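Local structure of MYB21 (Trichomonas vaginalis, 3OSG) at residues Ala27-Gly30 and Lys34-Ala37; Ala71-Lys76 and Lys100-Thr105; Gln75-Tyr80 and Ala85-Phe90. The protein binds promoter DNA through the R2R3 Myb domain contained in this chain and probably acts as a transcription factor for RNA polymerase II genes. All coordinates share one frame; numbering follows the deposited sequence.

Contact 1 of 3, residues Ala27-Gly30 and Lys34-Ala37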
# COMPACT_ATOMS: atom_id res chain seq x y z
N ALA A 27 15.60 5.10 -6.95
CA ALA A 27 16.56 6.19 -6.88
C ALA A 27 17.33 6.29 -8.19
O ALA A 27 17.79 7.36 -8.59
CB ALA A 27 17.53 5.97 -5.72
N GLN A 28 17.48 5.16 -8.86
CA GLN A 28 18.30 5.07 -10.05
C GLN A 28 17.50 5.25 -11.33
O GLN A 28 17.97 5.87 -12.29
CB GLN A 28 19.00 3.71 -10.07
CG GLN A 28 19.84 3.44 -11.30
CD GLN A 28 20.48 2.06 -11.26
OE1 GLN A 28 21.02 1.58 -12.27
NE2 GLN A 28 20.42 1.41 -10.10
N HIS A 29 16.27 4.73 -11.35
CA HIS A 29 15.45 4.79 -12.56
C HIS A 29 14.17 5.61 -12.44
O HIS A 29 13.41 5.71 -13.40
CB HIS A 29 15.09 3.38 -13.03
CG HIS A 29 16.26 2.61 -13.54
ND1 HIS A 29 16.94 1.69 -12.78
CD2 HIS A 29 16.91 2.66 -14.73
CE1 HIS A 29 17.93 1.18 -13.48
NE2 HIS A 29 17.94 1.76 -14.66
N GLY A 30 13.94 6.18 -11.27
CA GLY A 30 12.70 6.90 -11.08
C GLY A 30 11.53 5.95 -11.27
O GLY A 30 11.62 4.78 -10.89
N LYS A 34 8.87 -0.69 -15.84
CA LYS A 34 9.30 -1.81 -16.67
C LYS A 34 10.79 -2.05 -16.56
O LYS A 34 11.23 -3.19 -16.47
CB LYS A 34 8.91 -1.62 -18.13
CG LYS A 34 7.51 -2.06 -18.44
CD LYS A 34 7.32 -2.27 -19.94
CE LYS A 34 6.02 -3.02 -20.22
NZ LYS A 34 6.17 -4.05 -21.29
N MET A 35 11.57 -0.98 -16.61
CA MET A 35 13.00 -1.12 -16.50
C MET A 35 13.30 -1.60 -15.08
O MET A 35 14.10 -2.51 -14.87
CB MET A 35 13.69 0.22 -16.78
CG MET A 35 15.20 0.12 -16.94
SD MET A 35 15.70 -0.80 -18.41
CE MET A 35 14.47 -0.27 -19.58
N ILE A 36 12.63 -0.99 -14.10
CA ILE A 36 12.85 -1.39 -12.73
C ILE A 36 12.59 -2.89 -12.57
O ILE A 36 13.44 -3.60 -12.05
CB ILE A 36 12.00 -0.58 -11.77
CG1 ILE A 36 12.60 0.82 -11.63
CG2 ILE A 36 11.95 -1.28 -10.39
CD1 ILE A 36 11.76 1.78 -10.84
N ALA A 37 11.45 -3.37 -13.06
CA ALA A 37 11.07 -4.77 -12.86
C ALA A 37 11.98 -5.75 -13.62
O ALA A 37 12.09 -6.93 -13.27
CB ALA A 37 9.60 -4.99 -13.27
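His29 meets Met35 and Ile36 where helix 16-29 ends and helix 33-38 runs past it. Met35 CG sits over one face of the imidazole, 4.1 Å from the ring centroid of His29 and 29° off the ring normal. This is a CH-pi contact. Met35 CG lies anti to the backbone N (chi1 -169°), which brings its methylene to the ring. The chain then bends at its next two torsions, so the sulfur and methyl turn off from the ring. Ile36 takes the other part of the histidine: its CG1 lies 3.8 Å from His29 CB. The end of Ile36 reaches on to the backbone, with CD1 3.0 Å from Gly30 O. Gly30 is the first residue to leave the helix, and it does so with positive phi (60°), a conformation that favours glycine. In the second shell, Gln28 CG lies over the other face of the His29 ring, offset toward the rim, so the imidazole lies between it and Met35 CG. Ile36 also packs on Ala25 and Val26 of helix 16-29. Helices 16-29 and 33-38 of the Myb-like DNA-binding domain are thus joined here without a hydrogen bond. A methyl presses tightly on a carbonyl oxygen, and the rest is CH-pi and aliphatic packing.

Contact 2 of 3, residues Ala71-Lys76 and Lys100-Thr105. With nucleotides of chain C; nucleotides of chain B.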
# COMPACT_ATOMS: atom_id res chain seq x y z
N ALA A 71 -11.83 7.92 13.35
CA ALA A 71 -13.02 8.76 13.45
C ALA A 71 -13.19 9.54 12.16
O ALA A 71 -14.28 9.61 11.60
CB ALA A 71 -12.91 9.70 14.65
N LEU A 72 -12.10 10.10 11.66
CA LEU A 72 -12.14 10.74 10.35
C LEU A 72 -12.67 9.79 9.27
O LEU A 72 -13.51 10.17 8.45
CB LEU A 72 -10.76 11.29 9.99
CG LEU A 72 -10.69 12.09 8.68
CD1 LEU A 72 -11.65 13.30 8.68
CD2 LEU A 72 -9.26 12.53 8.43
N LEU A 73 -12.19 8.54 9.27
CA LEU A 73 -12.61 7.59 8.24
C LEU A 73 -14.10 7.32 8.25
O LEU A 73 -14.72 7.21 7.20
CB LEU A 73 -11.86 6.26 8.38
CG LEU A 73 -12.10 5.28 7.23
CD1 LEU A 73 -11.92 6.01 5.89
CD2 LEU A 73 -11.15 4.10 7.31
N VAL A 74 -14.68 7.18 9.43
CA VAL A 74 -16.11 6.92 9.48
C VAL A 74 -16.87 8.13 8.94
O VAL A 74 -17.85 7.97 8.22
CB VAL A 74 -16.58 6.58 10.90
CG1 VAL A 74 -15.86 5.33 11.43
CG2 VAL A 74 -16.31 7.73 11.82
N GLN A 75 -16.41 9.33 9.27
CA GLN A 75 -17.05 10.55 8.76
C GLN A 75 -16.88 10.68 7.25
O GLN A 75 -17.85 10.93 6.53
CB GLN A 75 -16.48 11.79 9.46
CG GLN A 75 -16.73 13.10 8.71
CD GLN A 75 -16.27 14.32 9.49
OE1 GLN A 75 -15.74 15.28 8.92
NE2 GLN A 75 -16.46 14.28 10.81
N LYS A 76 -15.66 10.51 6.77
CA LYS A 76 -15.43 10.64 5.33
C LYS A 76 -16.19 9.61 4.50
O LYS A 76 -16.54 9.87 3.36
CB LYS A 76 -13.94 10.65 5.01
CG LYS A 76 -13.24 11.92 5.43
CD LYS A 76 -14.00 13.14 4.92
CE LYS A 76 -13.19 14.42 5.10
NZ LYS A 76 -14.06 15.64 5.10
N LYS A 100 -9.05 1.33 2.43
CA LYS A 100 -10.04 0.26 2.25
C LYS A 100 -9.78 -0.97 3.16
O LYS A 100 -10.73 -1.60 3.62
CB LYS A 100 -10.30 -0.09 0.77
CG LYS A 100 -9.21 -0.81 0.00
CD LYS A 100 -9.64 -1.01 -1.46
CE LYS A 100 -8.53 -1.66 -2.28
NZ LYS A 100 -8.29 -3.07 -1.83
N ASN A 101 -8.52 -1.29 3.45
CA ASN A 101 -8.24 -2.31 4.47
C ASN A 101 -8.77 -1.89 5.85
O ASN A 101 -9.34 -2.70 6.59
CB ASN A 101 -6.73 -2.61 4.57
CG ASN A 101 -6.24 -3.54 3.46
OD1 ASN A 101 -7.00 -4.35 2.92
ND2 ASN A 101 -4.97 -3.42 3.12
N ARG A 102 -8.57 -0.63 6.19
CA ARG A 102 -8.96 -0.13 7.50
C ARG A 102 -10.46 -0.09 7.68
O ARG A 102 -10.95 -0.22 8.80
CB ARG A 102 -8.37 1.25 7.76
CG ARG A 102 -8.51 1.70 9.18
CD ARG A 102 -7.70 0.84 10.12
NE ARG A 102 -7.92 1.26 11.50
CZ ARG A 102 -7.45 0.62 12.56
NH1 ARG A 102 -6.73 -0.48 12.43
NH2 ARG A 102 -7.71 1.09 13.77
N TRP A 103 -11.20 0.08 6.59
CA TRP A 103 -12.65 0.08 6.68
C TRP A 103 -13.17 -1.28 7.13
O TRP A 103 -14.13 -1.37 7.88
CB TRP A 103 -13.32 0.49 5.38
CG TRP A 103 -14.81 0.29 5.46
CD1 TRP A 103 -15.57 -0.54 4.69
CD2 TRP A 103 -15.70 0.93 6.38
NE1 TRP A 103 -16.89 -0.46 5.08
CE2 TRP A 103 -17.00 0.44 6.12
CE3 TRP A 103 -15.54 1.86 7.42
CZ2 TRP A 103 -18.12 0.85 6.84
CZ3 TRP A 103 -16.66 2.28 8.14
CH2 TRP A 103 -17.93 1.77 7.84
N VAL A 104 -12.53 -2.34 6.66
CA VAL A 104 -12.89 -3.70 7.07
C VAL A 104 -12.75 -3.81 8.58
O VAL A 104 -13.64 -4.31 9.27
CB VAL A 104 -12.01 -4.76 6.36
CG1 VAL A 104 -12.34 -6.15 6.82
CG2 VAL A 104 -12.17 -4.66 4.82
N THR A 105 -11.63 -3.33 9.09
CA THR A 105 -11.33 -3.47 10.50
C THR A 105 -12.26 -2.58 11.33
O THR A 105 -12.80 -3.01 12.36
CB THR A 105 -9.87 -3.11 10.77
OG1 THR A 105 -9.02 -3.82 9.84
CG2 THR A 105 -9.48 -3.45 12.19
P DG C 6 -14.89 -1.59 -3.67
OP1 DG C 6 -16.31 -1.20 -3.60
OP2 DG C 6 -14.03 -1.37 -2.49
O5' DG C 6 -14.83 -3.09 -4.13
C5' DG C 6 -15.54 -3.45 -5.31
C4' DG C 6 -15.18 -4.86 -5.77
O4' DG C 6 -13.76 -5.01 -6.04
C3' DG C 6 -15.55 -5.95 -4.77
O3' DG C 6 -16.08 -7.02 -5.57
C2' DG C 6 -14.21 -6.25 -4.10
C1' DG C 6 -13.20 -6.03 -5.23
N9 DG C 6 -11.90 -5.49 -4.81
C8 DG C 6 -11.72 -4.37 -4.07
N7 DG C 6 -10.47 -4.07 -3.86
C5 DG C 6 -9.77 -5.07 -4.52
C6 DG C 6 -8.36 -5.26 -4.62
O6 DG C 6 -7.46 -4.53 -4.15
N1 DG C 6 -8.05 -6.40 -5.37
C2 DG C 6 -9.02 -7.22 -5.94
N2 DG C 6 -8.60 -8.28 -6.64
N3 DG C 6 -10.33 -7.04 -5.84
C4 DG C 6 -10.64 -5.95 -5.12
P DA B 5 -0.44 -4.20 5.19
OP1 DA B 5 0.47 -3.87 6.29
OP2 DA B 5 -1.24 -3.15 4.53
O5' DA B 5 0.43 -4.95 4.07
C5' DA B 5 1.18 -6.08 4.46
C4' DA B 5 1.40 -6.99 3.28
O4' DA B 5 0.14 -7.61 2.93
C3' DA B 5 1.87 -6.29 2.00
O3' DA B 5 2.70 -7.19 1.29
C2' DA B 5 0.58 -6.03 1.24
C1' DA B 5 -0.26 -7.24 1.62
N9 DA B 5 -1.69 -6.95 1.71
C8 DA B 5 -2.27 -5.82 2.22
N7 DA B 5 -3.58 -5.82 2.18
C5 DA B 5 -3.89 -7.05 1.64
C6 DA B 5 -5.13 -7.66 1.37
N6 DA B 5 -6.30 -7.07 1.62
N1 DA B 5 -5.11 -8.90 0.84
C2 DA B 5 -3.93 -9.48 0.61
N3 DA B 5 -2.70 -8.99 0.83
C4 DA B 5 -2.74 -7.76 1.35
P DT B 4 -4.30 -4.58 10.59
OP1 DT B 4 -3.13 -4.11 11.34
OP2 DT B 4 -5.46 -3.70 10.39
O5' DT B 4 -3.81 -5.09 9.14
C5' DT B 4 -2.71 -6.00 9.08
C4' DT B 4 -2.38 -6.33 7.63
O4' DT B 4 -3.38 -7.26 7.13
C3' DT B 4 -2.42 -5.16 6.65
O3' DT B 4 -1.41 -5.37 5.68
C2' DT B 4 -3.78 -5.32 5.99
C1' DT B 4 -3.75 -6.83 5.84
N1 DT B 4 -5.01 -7.49 5.50
C2 DT B 4 -4.96 -8.69 4.84
O2 DT B 4 -3.92 -9.25 4.53
N3 DT B 4 -6.18 -9.24 4.57
C4 DT B 4 -7.42 -8.70 4.88
O4 DT B 4 -8.45 -9.29 4.58
C5 DT B 4 -7.40 -7.43 5.56
C7 DT B 4 -8.69 -6.76 5.96
C6 DT B 4 -6.21 -6.90 5.85
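Leu73 and Trp103 mark the nearest approach of the two backbones, with their CA atoms 7.7 Å apart. Both segments are helical throughout, and no hydrogen bond links them. Leu73 is buried and points at helix 96-109. Its CD2 lies 4.0 Å from Arg102 CB and equally near CG, so it touches the aliphatic root of the arginine. With Arg102 CG anti to the backbone N (chi1 -169°), CB and CG lie against Leu73 CD2, while a bend at the next torsion leads the guanidinium to a salt bridge with Asp70. DT4 of chain B lies at the edge of that group, its OP2 4.0 Å from Arg102 NH1. The indole of Trp103 also swings toward helix 67-80. The other side of helix 96-109 reads bases, as a Myb recognition helix does. Lys100 NZ donates to DG6 of chain C twice, to O6 at 2.9 Å and to N7 at 3.1 Å. Asn101 makes a two-point contact with DA5 of chain B: OD1 accepts from N6 (3.1 Å, 163°), and ND2 donates to N7 (2.9 Å, 140°). Val104 CG1 packs on the methyl C7 of DT4 of chain B, 3.8 Å away. Around the contact, Leu73 also rests on Ile87 of helix 84-88 and on Ile99, and Trp103 meets the ring of Trp84. Leu73 thus lies where helices 67-80, 84-88 and 96-109 meet.

Contact 3 of 3, residues Gln75-Tyr80 and Ala85-Phe90. With nucleotides of chain C.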
# COMPACT_ATOMS: atom_id res chain seq x y z
N GLN A 75 -16.41 9.33 9.27
CA GLN A 75 -17.05 10.55 8.76
C GLN A 75 -16.88 10.68 7.25
O GLN A 75 -17.85 10.93 6.53
CB GLN A 75 -16.48 11.79 9.46
CG GLN A 75 -16.73 13.10 8.71
CD GLN A 75 -16.27 14.32 9.49
OE1 GLN A 75 -15.74 15.28 8.92
NE2 GLN A 75 -16.46 14.28 10.81
N LYS A 76 -15.66 10.51 6.77
CA LYS A 76 -15.43 10.64 5.33
C LYS A 76 -16.19 9.61 4.50
O LYS A 76 -16.54 9.87 3.36
CB LYS A 76 -13.94 10.65 5.01
CG LYS A 76 -13.24 11.92 5.43
CD LYS A 76 -14.00 13.14 4.92
CE LYS A 76 -13.19 14.42 5.10
NZ LYS A 76 -14.06 15.64 5.10
N ILE A 77 -16.44 8.43 5.06
CA ILE A 77 -17.18 7.41 4.33
C ILE A 77 -18.68 7.70 4.32
O ILE A 77 -19.40 7.29 3.40
CB ILE A 77 -16.95 6.00 4.91
CG1 ILE A 77 -15.48 5.59 4.76
CG2 ILE A 77 -17.82 4.99 4.19
CD1 ILE A 77 -15.14 4.28 5.43
N GLN A 78 -19.15 8.38 5.36
CA GLN A 78 -20.52 8.88 5.35
C GLN A 78 -20.63 9.96 4.27
O GLN A 78 -21.64 10.06 3.57
CB GLN A 78 -20.91 9.44 6.72
CG GLN A 78 -20.90 8.42 7.85
CD GLN A 78 -21.35 9.01 9.18
OE1 GLN A 78 -22.47 8.77 9.63
NE2 GLN A 78 -20.47 9.78 9.81
N GLU A 79 -19.58 10.76 4.12
CA GLU A 79 -19.57 11.83 3.14
C GLU A 79 -19.43 11.33 1.69
O GLU A 79 -20.19 11.73 0.81
CB GLU A 79 -18.48 12.87 3.47
CG GLU A 79 -18.31 13.98 2.42
CD GLU A 79 -17.37 15.10 2.87
OE1 GLU A 79 -16.61 14.90 3.86
OE2 GLU A 79 -17.39 16.19 2.25
N TYR A 80 -18.47 10.43 1.44
CA TYR A 80 -18.11 10.07 0.07
C TYR A 80 -18.48 8.67 -0.37
O TYR A 80 -18.40 8.34 -1.55
CB TYR A 80 -16.60 10.23 -0.12
CG TYR A 80 -16.12 11.65 -0.13
CD1 TYR A 80 -16.45 12.51 -1.18
CD2 TYR A 80 -15.32 12.14 0.88
CE1 TYR A 80 -15.99 13.81 -1.20
CE2 TYR A 80 -14.86 13.44 0.87
CZ TYR A 80 -15.21 14.27 -0.18
OH TYR A 80 -14.75 15.57 -0.19
N ALA A 85 -9.90 6.37 -2.99
CA ALA A 85 -8.85 7.26 -3.47
C ALA A 85 -9.12 8.72 -3.12
O ALA A 85 -8.22 9.47 -2.75
CB ALA A 85 -8.68 7.11 -4.98
N ILE A 86 -10.38 9.13 -3.22
CA ILE A 86 -10.78 10.46 -2.77
C ILE A 86 -10.56 10.59 -1.27
O ILE A 86 -9.92 11.53 -0.81
CB ILE A 86 -12.25 10.72 -3.07
CG1 ILE A 86 -12.42 10.99 -4.57
CG2 ILE A 86 -12.77 11.89 -2.25
CD1 ILE A 86 -13.82 11.46 -4.97
N ILE A 87 -11.07 9.62 -0.52
CA ILE A 87 -10.99 9.65 0.92
C ILE A 87 -9.55 9.70 1.40
O ILE A 87 -9.25 10.38 2.39
CB ILE A 87 -11.71 8.45 1.54
CG1 ILE A 87 -13.21 8.59 1.31
CG2 ILE A 87 -11.44 8.38 3.02
CD1 ILE A 87 -14.00 7.40 1.70
N ALA A 88 -8.66 9.00 0.71
CA ALA A 88 -7.26 8.91 1.12
C ALA A 88 -6.56 10.26 0.98
O ALA A 88 -5.50 10.49 1.58
CB ALA A 88 -6.53 7.85 0.31
N LYS A 89 -7.14 11.14 0.18
CA LYS A 89 -6.63 12.50 0.07
C LYS A 89 -6.53 13.15 1.46
O LYS A 89 -5.57 13.87 1.76
CB LYS A 89 -7.54 13.34 -0.82
CG LYS A 89 -7.51 13.00 -2.31
CD LYS A 89 -6.19 13.40 -2.93
CE LYS A 89 -6.30 13.52 -4.45
NZ LYS A 89 -5.08 14.14 -5.03
N PHE A 90 -7.52 12.87 2.31
CA PHE A 90 -7.57 13.46 3.65
C PHE A 90 -6.67 12.77 4.69
O PHE A 90 -6.67 13.16 5.85
CB PHE A 90 -9.01 13.53 4.17
CG PHE A 90 -9.94 14.25 3.24
CD1 PHE A 90 -10.74 13.54 2.35
CD2 PHE A 90 -10.01 15.63 3.24
CE1 PHE A 90 -11.59 14.21 1.48
CE2 PHE A 90 -10.85 16.30 2.38
CZ PHE A 90 -11.65 15.60 1.50
P DA C 4 -6.60 7.10 -8.38
OP1 DA C 4 -7.43 8.31 -8.44
OP2 DA C 4 -5.51 6.96 -7.39
O5' DA C 4 -7.59 5.86 -8.23
C5' DA C 4 -8.73 5.81 -9.08
C4' DA C 4 -9.39 4.44 -8.96
O4' DA C 4 -8.50 3.43 -9.51
C3' DA C 4 -9.65 3.99 -7.53
O3' DA C 4 -11.04 4.10 -7.32
C2' DA C 4 -9.21 2.53 -7.49
C1' DA C 4 -8.89 2.20 -8.95
N9 DA C 4 -7.78 1.27 -9.13
C8 DA C 4 -6.49 1.48 -8.76
N7 DA C 4 -5.69 0.48 -9.03
C5 DA C 4 -6.51 -0.47 -9.63
C6 DA C 4 -6.28 -1.76 -10.15
N6 DA C 4 -5.08 -2.36 -10.16
N1 DA C 4 -7.33 -2.42 -10.66
C2 DA C 4 -8.53 -1.84 -10.66
N3 DA C 4 -8.86 -0.64 -10.21
C4 DA C 4 -7.81 0.01 -9.71
P DC C 5 -11.61 3.98 -5.83
OP1 DC C 5 -12.83 4.82 -5.79
OP2 DC C 5 -10.51 4.22 -4.89
O5' DC C 5 -11.98 2.44 -5.79
C5' DC C 5 -12.96 1.95 -6.67
C4' DC C 5 -13.03 0.46 -6.49
O4' DC C 5 -11.81 -0.12 -7.01
C3' DC C 5 -13.15 -0.02 -5.04
O3' DC C 5 -14.27 -0.90 -4.99
C2' DC C 5 -11.83 -0.74 -4.78
C1' DC C 5 -11.50 -1.23 -6.19
N1 DC C 5 -10.06 -1.56 -6.38
C2 DC C 5 -9.72 -2.71 -7.08
O2 DC C 5 -10.63 -3.41 -7.51
N3 DC C 5 -8.40 -3.01 -7.25
C4 DC C 5 -7.46 -2.20 -6.74
N4 DC C 5 -6.18 -2.50 -6.92
C5 DC C 5 -7.80 -1.01 -6.04
C6 DC C 5 -9.10 -0.74 -5.87
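Ile86 sets CG2 over the centre of the Tyr80 ring, 3.7 Å from the centroid, in a CH-pi contact. Just before it, Ala85 N donates a hydrogen bond to OP2 of DC5 of chain C, 2.9 Å away. Glu79 CG lies over the opposite face of Tyr80, so the phenol is held between two aliphatic groups. Ile87 is buried. Its CD1 reaches Ile77 CG1 at 3.9 Å, its CG1 passes Tyr80 CB, and its CG2 meets Lys76 CB. Phe90 ends the segment. Its ring and that of Tyr80 meet rim to rim, with planes at 22° and Phe90 CE1 3.4 Å from Tyr80 CE2. Lys76 crosses the Phe90 face: CE makes a CH-pi contact 3.7 Å from the centroid, and NZ a cation-pi contact at 4.3 Å. The bend at chi2 of Lys76 (-50°) takes its chain over the ring. Lys76 NZ also approaches Glu79 OE1 (2.9 Å) from the syn side of the carboxylate, 16° out of its plane, in a salt bridge that should steady the ammonium. Ile86, Ile87 and Phe90 thus join helices 67-80 and 84-88 within the helix-turn-helix-related Myb-like domain. Helix 96-109 adjoins the inner side of the pair, where Trp103 touches Ile77 and Ile99 touches Ala88.

Overall arrangement
Contacts 2 and 3 lie within one Myb-like DNA-binding domain and share helix 67-80. Their centres are 8 Å apart, and they touch directly through Trp103 with Ile77 and Leu73 with Ile87. Contact 1 lies on the opposite side of the chain's centre, about 33 Å from contact 2 centre to centre, in another Myb-like domain. Contact 1 joins helices 16-29 and 33-38; contact 3 joins helices 67-80 and 84-88. Contact 1 is partly buried and rests on an imidazole face; contact 3 is a surface contact with aromatic rings, a cation-pi pair and a salt bridge. Contact 2, also partly buried, is apolar between its helices, while its outer side meets bases. Contact 3 reaches a phosphate.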